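PDB 3HV8: protein FimX from Pseudomonas aeruginosa PAO1, which carries an EAL domain, a module with a modified beta/alpha-barrel fold, here with the ligand C2E held in its pocket. Local coordinates for residues K153-L158 against K185-Q190; P123-A128 against A163-Q168. All coordinates share one frame; numbering follows the deposited sequence. Where two conformers were deposited one is given.

Interaction 1: residues K153-L158 against K185-Q190; sequences KQAKQL and KHLTVQ
A155 and L187 make the apolar centre of this contact, in which a leucine from an irregular loop leans on the flank of a helix. The methyl CB of A155 lies 3.6 Å from CD2 of L187, and the same leucine methyl sits 3.5 Å from A155 C. It then reaches the next residue, with L187 CD2 3.3 Å from K156 N, so that a single branch rests against the peptide link joining A155 to K156. Two torsions select that branch: the first (chi1 -53°) sets CG of L187 beside its own backbone N, and the second (chi2 174°) extends CD1 onward and leaves CD2 to face the helix.

K156 adds a longer, more exposed contact. Its aliphatic chain passes beside the carbonyl oxygen of H186, and K156 CG comes closest, 3.4 Å from H186 O; CB and CD lie a little farther off. With CG swung opposite the backbone N (chi1 172°) and the rest of the chain extended, the ammonium is carried past this carbonyl toward the imidazole. A water spans the remaining gap, accepting a bond from K156 NZ at 2.8 Å and lying in the ring plane of H186, at its edge, 2.6 Å from ND1. K156 NZ and H186 ND1 are themselves 5.3 Å apart and meet through this water.

The hydroxyl of T159 joins the two backbones one turn farther on, bonded to both A155 O and T188 N. L187 and V189 pack on I171 of strand 168-174, while Q190 pairs through its backbone with A169 and L224. The loop thus runs alongside helix 152-164 before entering strand 191-194, which lies parallel to strands 168-174 and 224-227.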
ATOM      1  N   LYS A 153      -7.382 -11.912  13.244  1.00 26.21           N
ATOM      2  CA  LYS A 153      -8.660 -12.496  12.840  1.00 25.61           C
ATOM      3  C   LYS A 153      -9.397 -11.610  11.837  1.00 24.65           C
ATOM      4  O   LYS A 153      -9.915 -12.090  10.825  1.00 26.29           O
ATOM      5  CB  LYS A 153      -9.535 -12.807  14.058  1.00 30.76           C
ATOM      6  CG  LYS A 153      -9.058 -14.043  14.812  1.00 44.30           C
ATOM      7  CD  LYS A 153     -10.024 -14.489  15.901  1.00 52.46           C
ATOM      8  CE  LYS A 153      -9.358 -15.518  16.813  1.00 49.35           C
ATOM      9  NZ  LYS A 153     -10.337 -16.256  17.667  1.00 68.21           N
ATOM     10  N   GLN A 154      -9.402 -10.300  12.075  1.00 25.45           N
ATOM     11  CA  GLN A 154     -10.068  -9.388  11.155  1.00 27.84           C
ATOM     12  C   GLN A 154      -9.361  -9.280   9.807  1.00 24.37           C
ATOM     13  O   GLN A 154     -10.006  -9.172   8.768  1.00 24.59           O
ATOM     14  CB  GLN A 154     -10.191  -8.009  11.784  1.00 29.82           C
ATOM     15  CG  GLN A 154     -10.990  -8.039  13.057  1.00 31.51           C
ATOM     16  CD  GLN A 154     -10.114  -8.057  14.301  1.00 40.21           C
ATOM     17  OE1 GLN A 154      -9.137  -8.813  14.405  1.00 33.99           O
ATOM     18  NE2 GLN A 154     -10.464  -7.210  15.257  1.00 46.54           N
ATOM     19  N   ALA A 155      -8.032  -9.343   9.830  1.00 25.11           N
ATOM     20  CA  ALA A 155      -7.268  -9.287   8.595  1.00 25.07           C
ATOM     21  C   ALA A 155      -7.474 -10.567   7.775  1.00 23.28           C
ATOM     22  O   ALA A 155      -7.553 -10.523   6.533  1.00 23.51           O
ATOM     23  CB  ALA A 155      -5.783  -9.065   8.899  1.00 25.86           C
ATOM     24  N   LYS A 156      -7.568 -11.702   8.473  1.00 23.78           N
ATOM     25  CA  LYS A 156      -7.902 -12.964   7.819  1.00 23.83           C
ATOM     26  C   LYS A 156      -9.246 -12.862   7.107  1.00 23.45           C
ATOM     27  O   LYS A 156      -9.380 -13.191   5.932  1.00 24.80           O
ATOM     28  CB  LYS A 156      -7.930 -14.085   8.853  1.00 24.65           C
ATOM     29  CG  LYS A 156      -8.469 -15.400   8.302  1.00 27.11           C
ATOM     30  CD  LYS A 156      -8.375 -16.504   9.350  1.00 31.14           C
ATOM     31  CE  LYS A 156      -8.948 -17.806   8.811  1.00 45.01           C
ATOM     32  NZ  LYS A 156      -8.607 -18.966   9.673  1.00 60.83           N
ATOM     33  N   GLN A 157     -10.254 -12.394   7.830  1.00 24.14           N
ATOM     34  CA  GLN A 157     -11.580 -12.291   7.248  1.00 24.48           C
ATOM     35  C   GLN A 157     -11.624 -11.292   6.097  1.00 24.44           C
ATOM     36  O   GLN A 157     -12.217 -11.546   5.057  1.00 24.74           O
ATOM     37  CB  GLN A 157     -12.596 -11.892   8.326  1.00 30.19           C
ATOM     38  CG  GLN A 157     -12.775 -12.960   9.392  1.00 32.91           C
ATOM     39  CD  GLN A 157     -13.539 -12.464  10.609  1.00 45.89           C
ATOM     40  OE1 GLN A 157     -13.654 -11.258  10.839  1.00 48.20           O
ATOM     41  NE2 GLN A 157     -14.053 -13.396  11.406  1.00 49.54           N
ATOM     42  N   LEU A 158     -10.973 -10.146   6.277  1.00 23.86           N
ATOM     43  CA  LEU A 158     -10.993  -9.143   5.222  1.00 23.88           C
ATOM     44  C   LEU A 158     -10.303  -9.650   3.959  1.00 21.11           C
ATOM     45  O   LEU A 158     -10.846  -9.546   2.874  1.00 23.17           O
ATOM     46  CB  LEU A 158     -10.345  -7.834   5.678  1.00 24.77           C
ATOM     47  CG  LEU A 158     -10.185  -6.799   4.564  1.00 27.34           C
ATOM     48  CD1 LEU A 158     -11.529  -6.372   4.014  1.00 28.81           C
ATOM     49  CD2 LEU A 158      -9.440  -5.582   5.085  1.00 32.80           C
ATOM     50  N   LYS A 185       0.566 -17.383   7.389  1.00 27.93           N
ATOM     51  CA  LYS A 185      -0.180 -18.647   7.504  1.00 32.88           C
ATOM     52  C   LYS A 185      -1.691 -18.414   7.565  1.00 32.11           C
ATOM     53  O   LYS A 185      -2.494 -19.350   7.420  1.00 30.63           O
ATOM     54  CB  LYS A 185       0.251 -19.415   8.752  1.00 28.85           C
ATOM     55  CG  LYS A 185       1.721 -19.792   8.827  1.00 39.31           C
ATOM     56  CD  LYS A 185       2.082 -20.157  10.265  1.00 43.22           C
ATOM     57  CE  LYS A 185       3.519 -20.628  10.400  1.00 52.26           C
ATOM     58  NZ  LYS A 185       3.797 -21.120  11.782  1.00 55.78           N
ATOM     59  N   HIS A 186      -2.082 -17.161   7.773  1.00 26.48           N
ATOM     60  CA  HIS A 186      -3.466 -16.851   8.116  1.00 26.65           C
ATOM     61  C   HIS A 186      -4.152 -15.968   7.102  1.00 30.04           C
ATOM     62  O   HIS A 186      -5.375 -15.929   7.052  1.00 32.50           O
ATOM     63  CB  HIS A 186      -3.515 -16.148   9.471  1.00 29.19           C
ATOM     64  CG  HIS A 186      -2.931 -16.959  10.582  1.00 28.67           C
ATOM     65  ND1 HIS A 186      -3.649 -17.939  11.234  1.00 33.28           N
ATOM     66  CD2 HIS A 186      -1.707 -16.941  11.157  1.00 32.77           C
ATOM     67  CE1 HIS A 186      -2.889 -18.490  12.162  1.00 35.97           C
ATOM     68  NE2 HIS A 186      -1.704 -17.907  12.133  1.00 32.82           N
ATOM     69  N   LEU A 187      -3.364 -15.255   6.299  1.00 30.13           N
ATOM     70  CA  LEU A 187      -3.875 -14.184   5.457  1.00 28.16           C
ATOM     71  C   LEU A 187      -3.838 -14.570   3.990  1.00 30.21           C
ATOM     72  O   LEU A 187      -3.080 -15.456   3.595  1.00 36.96           O
ATOM     73  CB  LEU A 187      -3.058 -12.915   5.681  1.00 30.67           C
ATOM     74  CG  LEU A 187      -2.959 -12.497   7.151  1.00 31.03           C
ATOM     75  CD1 LEU A 187      -2.029 -11.308   7.342  1.00 38.89           C
ATOM     76  CD2 LEU A 187      -4.346 -12.209   7.745  1.00 34.38           C
ATOM     77  N   THR A 188      -4.654 -13.901   3.184  1.00 22.32           N
ATOM     78  CA  THR A 188      -4.707 -14.111   1.746  1.00 23.16           C
ATOM     79  C   THR A 188      -4.034 -12.892   1.117  1.00 24.12           C
ATOM     80  O   THR A 188      -4.642 -11.830   0.963  1.00 24.42           O
ATOM     81  CB  THR A 188      -6.153 -14.246   1.267  1.00 23.18           C
ATOM     82  OG1 THR A 188      -6.802 -15.274   2.041  1.00 26.17           O
ATOM     83  CG2 THR A 188      -6.235 -14.593  -0.190  1.00 25.42           C
ATOM     84  N   VAL A 189      -2.748 -13.021   0.823  0.59 24.75           N
ATOM     85  CA  VAL A 189      -1.997 -11.901   0.276  0.59 25.12           C
ATOM     86  C   VAL A 189      -1.063 -12.402  -0.811  0.59 24.57           C
ATOM     87  O   VAL A 189      -0.542 -13.521  -0.745  0.59 27.63           O
ATOM     88  CB  VAL A 189      -1.206 -11.140   1.362  0.59 22.98           C
ATOM     89  CG1 VAL A 189      -2.143 -10.533   2.406  0.59 22.15           C
ATOM     90  CG2 VAL A 189      -0.192 -12.051   2.021  0.59 27.37           C
ATOM     91  N   GLN A 190      -0.864 -11.572  -1.822  1.00 23.05           N
ATOM     92  CA  GLN A 190      -0.028 -11.950  -2.949  1.00 23.07           C
ATOM     93  C   GLN A 190       1.289 -11.181  -2.948  1.00 23.10           C
ATOM     94  O   GLN A 190       2.285 -11.670  -3.492  1.00 23.89           O
ATOM     95  CB  GLN A 190      -0.763 -11.714  -4.264  1.00 25.66           C
ATOM     96  CG  GLN A 190      -2.028 -12.568  -4.438  1.00 25.05           C
ATOM     97  CD  GLN A 190      -3.230 -11.954  -3.771  1.00 26.59           C
ATOM     98  OE1 GLN A 190      -3.238 -10.767  -3.451  1.00 26.72           O
ATOM     99  NE2 GLN A 190      -4.254 -12.765  -3.538  1.00 32.62           N
TER
HETATM  100  O   HOH W   1      -6.056 -18.856  10.697  1.00 34.87           O

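Interaction 2: residues P123-A128 against A163-Q168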
ATOM      1  N   PRO A 123     -19.048  -5.367   2.212  1.00 32.43           N
ATOM      2  CA  PRO A 123     -20.312  -5.139   1.504  1.00 34.31           C
ATOM      3  C   PRO A 123     -20.268  -3.852   0.679  1.00 32.76           C
ATOM      4  O   PRO A 123     -20.705  -3.846  -0.470  1.00 32.66           O
ATOM      5  CB  PRO A 123     -21.338  -5.010   2.640  1.00 34.77           C
ATOM      6  CG  PRO A 123     -20.758  -5.762   3.769  1.00 37.99           C
ATOM      7  CD  PRO A 123     -19.258  -5.560   3.657  1.00 31.90           C
ATOM      8  N   TRP A 124     -19.728  -2.774   1.246  1.00 30.00           N
ATOM      9  CA  TRP A 124     -19.657  -1.512   0.524  1.00 27.83           C
ATOM     10  C   TRP A 124     -18.719  -1.590  -0.680  1.00 28.37           C
ATOM     11  O   TRP A 124     -19.026  -1.087  -1.754  1.00 29.00           O
ATOM     12  CB  TRP A 124     -19.220  -0.381   1.461  1.00 26.71           C
ATOM     13  CG  TRP A 124     -18.909   0.904   0.731  1.00 26.95           C
ATOM     14  CD1 TRP A 124     -19.799   1.875   0.370  1.00 30.50           C
ATOM     15  CD2 TRP A 124     -17.618   1.356   0.276  1.00 28.07           C
ATOM     16  NE1 TRP A 124     -19.148   2.895  -0.283  1.00 29.56           N
ATOM     17  CE2 TRP A 124     -17.811   2.604  -0.355  1.00 30.08           C
ATOM     18  CE3 TRP A 124     -16.323   0.821   0.335  1.00 25.13           C
ATOM     19  CZ2 TRP A 124     -16.762   3.332  -0.923  1.00 26.73           C
ATOM     20  CZ3 TRP A 124     -15.283   1.542  -0.229  1.00 27.12           C
ATOM     21  CH2 TRP A 124     -15.504   2.782  -0.853  1.00 28.83           C
ATOM     22  N   LEU A 125     -17.561  -2.220  -0.488  1.00 27.40           N
ATOM     23  CA  LEU A 125     -16.584  -2.299  -1.564  1.00 29.55           C
ATOM     24  C   LEU A 125     -17.166  -3.067  -2.749  1.00 29.71           C
ATOM     25  O   LEU A 125     -16.973  -2.682  -3.893  1.00 32.36           O
ATOM     26  CB  LEU A 125     -15.291  -2.961  -1.067  1.00 29.92           C
ATOM     27  CG  LEU A 125     -14.160  -3.195  -2.065  1.00 30.91           C
ATOM     28  CD1 LEU A 125     -13.680  -1.894  -2.680  1.00 31.79           C
ATOM     29  CD2 LEU A 125     -13.014  -3.915  -1.357  1.00 28.78           C
ATOM     30  N   GLY A 126     -17.899  -4.131  -2.440  1.00 32.25           N
ATOM     31  CA  GLY A 126     -18.562  -4.923  -3.458  1.00 36.12           C
ATOM     32  C   GLY A 126     -19.437  -4.064  -4.349  1.00 40.03           C
ATOM     33  O   GLY A 126     -19.360  -4.141  -5.578  1.00 39.27           O
ATOM     34  N   VAL A 127     -20.262  -3.224  -3.734  1.00 33.08           N
ATOM     35  CA  VAL A 127     -21.148  -2.361  -4.515  1.00 36.60           C
ATOM     36  C   VAL A 127     -20.397  -1.241  -5.232  1.00 34.47           C
ATOM     37  O   VAL A 127     -20.746  -0.866  -6.344  1.00 36.70           O
ATOM     38  CB  VAL A 127     -22.289  -1.782  -3.655  1.00 37.38           C
ATOM     39  CG1 VAL A 127     -22.984  -0.631  -4.387  1.00 41.82           C
ATOM     40  CG2 VAL A 127     -23.275  -2.879  -3.305  1.00 39.38           C
ATOM     41  N   ALA A 128     -19.344  -0.722  -4.603  1.00 30.07           N
ATOM     42  CA  ALA A 128     -18.559   0.352  -5.194  1.00 31.58           C
ATOM     43  C   ALA A 128     -17.803  -0.094  -6.455  1.00 32.86           C
ATOM     44  O   ALA A 128     -17.681   0.660  -7.424  1.00 32.54           O
ATOM     45  CB  ALA A 128     -17.583   0.924  -4.150  1.00 31.09           C
ATOM     46  N   ALA A 163     -10.482 -11.583  -1.724  1.00 26.40           N
ATOM     47  CA  ALA A 163     -10.233 -12.596  -2.747  1.00 30.05           C
ATOM     48  C   ALA A 163     -11.541 -12.944  -3.452  1.00 30.58           C
ATOM     49  O   ALA A 163     -11.579 -13.099  -4.670  1.00 31.99           O
ATOM     50  CB  ALA A 163      -9.582 -13.837  -2.140  1.00 29.08           C
ATOM     51  N   THR A 164     -12.610 -13.048  -2.672  1.00 29.97           N
ATOM     52  CA  THR A 164     -13.925 -13.333  -3.233  1.00 32.89           C
ATOM     53  C   THR A 164     -14.327 -12.244  -4.235  1.00 30.21           C
ATOM     54  O   THR A 164     -14.908 -12.544  -5.274  1.00 34.28           O
ATOM     55  CB  THR A 164     -14.977 -13.504  -2.116  1.00 32.60           C
ATOM     56  OG1 THR A 164     -14.610 -14.614  -1.286  1.00 35.12           O
ATOM     57  CG2 THR A 164     -16.365 -13.753  -2.700  1.00 35.61           C
ATOM     58  N   LEU A 165     -13.987 -10.987  -3.931  1.00 29.74           N
ATOM     59  CA  LEU A 165     -14.258  -9.844  -4.805  1.00 27.06           C
ATOM     60  C   LEU A 165     -13.201  -9.603  -5.897  1.00 35.93           C
ATOM     61  O   LEU A 165     -13.230  -8.560  -6.568  1.00 36.74           O
ATOM     62  CB  LEU A 165     -14.367  -8.555  -3.978  1.00 32.25           C
ATOM     63  CG  LEU A 165     -15.539  -8.375  -3.025  1.00 33.07           C
ATOM     64  CD1 LEU A 165     -15.387  -7.122  -2.166  1.00 33.23           C
ATOM     65  CD2 LEU A 165     -16.835  -8.311  -3.812  1.00 36.30           C
ATOM     66  N   HIS A 166     -12.267 -10.537  -6.062  1.00 30.89           N
ATOM     67  CA  HIS A 166     -11.218 -10.422  -7.085  1.00 34.29           C
ATOM     68  C   HIS A 166     -10.356  -9.164  -6.930  1.00 33.81           C
ATOM     69  O   HIS A 166      -9.936  -8.530  -7.905  1.00 33.97           O
ATOM     70  CB  HIS A 166     -11.816 -10.513  -8.489  1.00 39.72           C
ATOM     71  CG  HIS A 166     -12.823 -11.608  -8.631  1.00 48.37           C
ATOM     72  ND1 HIS A 166     -14.149 -11.369  -8.916  1.00 53.13           N
ATOM     73  CD2 HIS A 166     -12.703 -12.949  -8.488  1.00 46.71           C
ATOM     74  CE1 HIS A 166     -14.799 -12.517  -8.961  1.00 46.58           C
ATOM     75  NE2 HIS A 166     -13.944 -13.492  -8.705  1.00 52.65           N
ATOM     76  N   CYS A 167     -10.137  -8.792  -5.680  1.00 29.04           N
ATOM     77  CA  CYS A 167      -9.111  -7.823  -5.357  1.00 26.99           C
ATOM     78  C   CYS A 167      -7.936  -8.591  -4.811  1.00 26.07           C
ATOM     79  O   CYS A 167      -8.056  -9.769  -4.458  1.00 28.08           O
ATOM     80  CB  CYS A 167      -9.605  -6.825  -4.313  1.00 25.21           C
ATOM     81  SG  CYS A 167     -10.994  -5.825  -4.878  1.00 27.36           S
ATOM     82  N   GLN A 168      -6.793  -7.932  -4.737  1.00 25.44           N
ATOM     83  CA  GLN A 168      -5.619  -8.534  -4.137  1.00 24.95           C
ATOM     84  C   GLN A 168      -5.253  -7.816  -2.849  1.00 23.62           C
ATOM     85  O   GLN A 168      -5.870  -6.804  -2.495  1.00 24.84           O
ATOM     86  CB  GLN A 168      -4.455  -8.450  -5.122  1.00 23.30           C
ATOM     87  CG  GLN A 168      -4.606  -9.414  -6.302  1.00 26.82           C
ATOM     88  CD  GLN A 168      -3.525  -9.205  -7.342  1.00 25.15           C
ATOM     89  OE1 GLN A 168      -3.312  -8.097  -7.802  1.00 26.03           O
ATOM     90  NE2 GLN A 168      -2.856 -10.281  -7.732  1.00 32.46           N
TER
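Apolar packing of L125 and G126 against L165 and C167 joins helix 121-132 to the C-terminal end of helix 152-164 on the outside of the EAL barrel. L165 supplies both of its methyls. Its CD2 lies 3.8 Å from G126 CA, on the backbone of a residue with no side chain of its own, while L165 CD1 stands 3.9 Å from G126 N and also faces the neighbouring leucine. The two leucine side chains meet at a slant: L125 holds CG opposite its backbone N (chi1 177°), which puts L125 CG and CD2 each 4.1 Å from L165 CD1. Helix 152-164 ends here in a Schellman motif: H166, with positive phi (59°), is the C-prime residue, and H166 N bonds A163 O at 3.0 Å. This turn releases the chain toward strand 168-174, yet L165, ahead of the reversal, and C167, after it, both set out from the backbone toward helix 121-132. C167 makes the looser approach, its SG 4.5 Å from L125 CD2. Deeper in, L125 and C167 both rest on F141 of strand 139-144, which runs parallel to and pairs with strand 168-174, and L125 also touches I88 of helix 80-96.

In the fold
Helix 152-164 serves both contacts: interaction 1 uses its early turns, interaction 2 the turn that follows its last. Their centres lie about 14 Å apart, and the pairs interleave along the chain. Each is partly buried, L187 touching strand 168-174 and L125 touching strand 139-144, but interaction 1 fades outward into a lysine and a water at the surface, whereas interaction 2 has only apolar side chains, one of which rests on glycine backbone. One ties the helix to the loop before strand 191-194, the other to helix 121-132. They also touch each other, T188 CG2 lying 3.9 Å from A163 CB, and Q190, just before strand 191-194, packs on Q168, the first residue of strand 168-174.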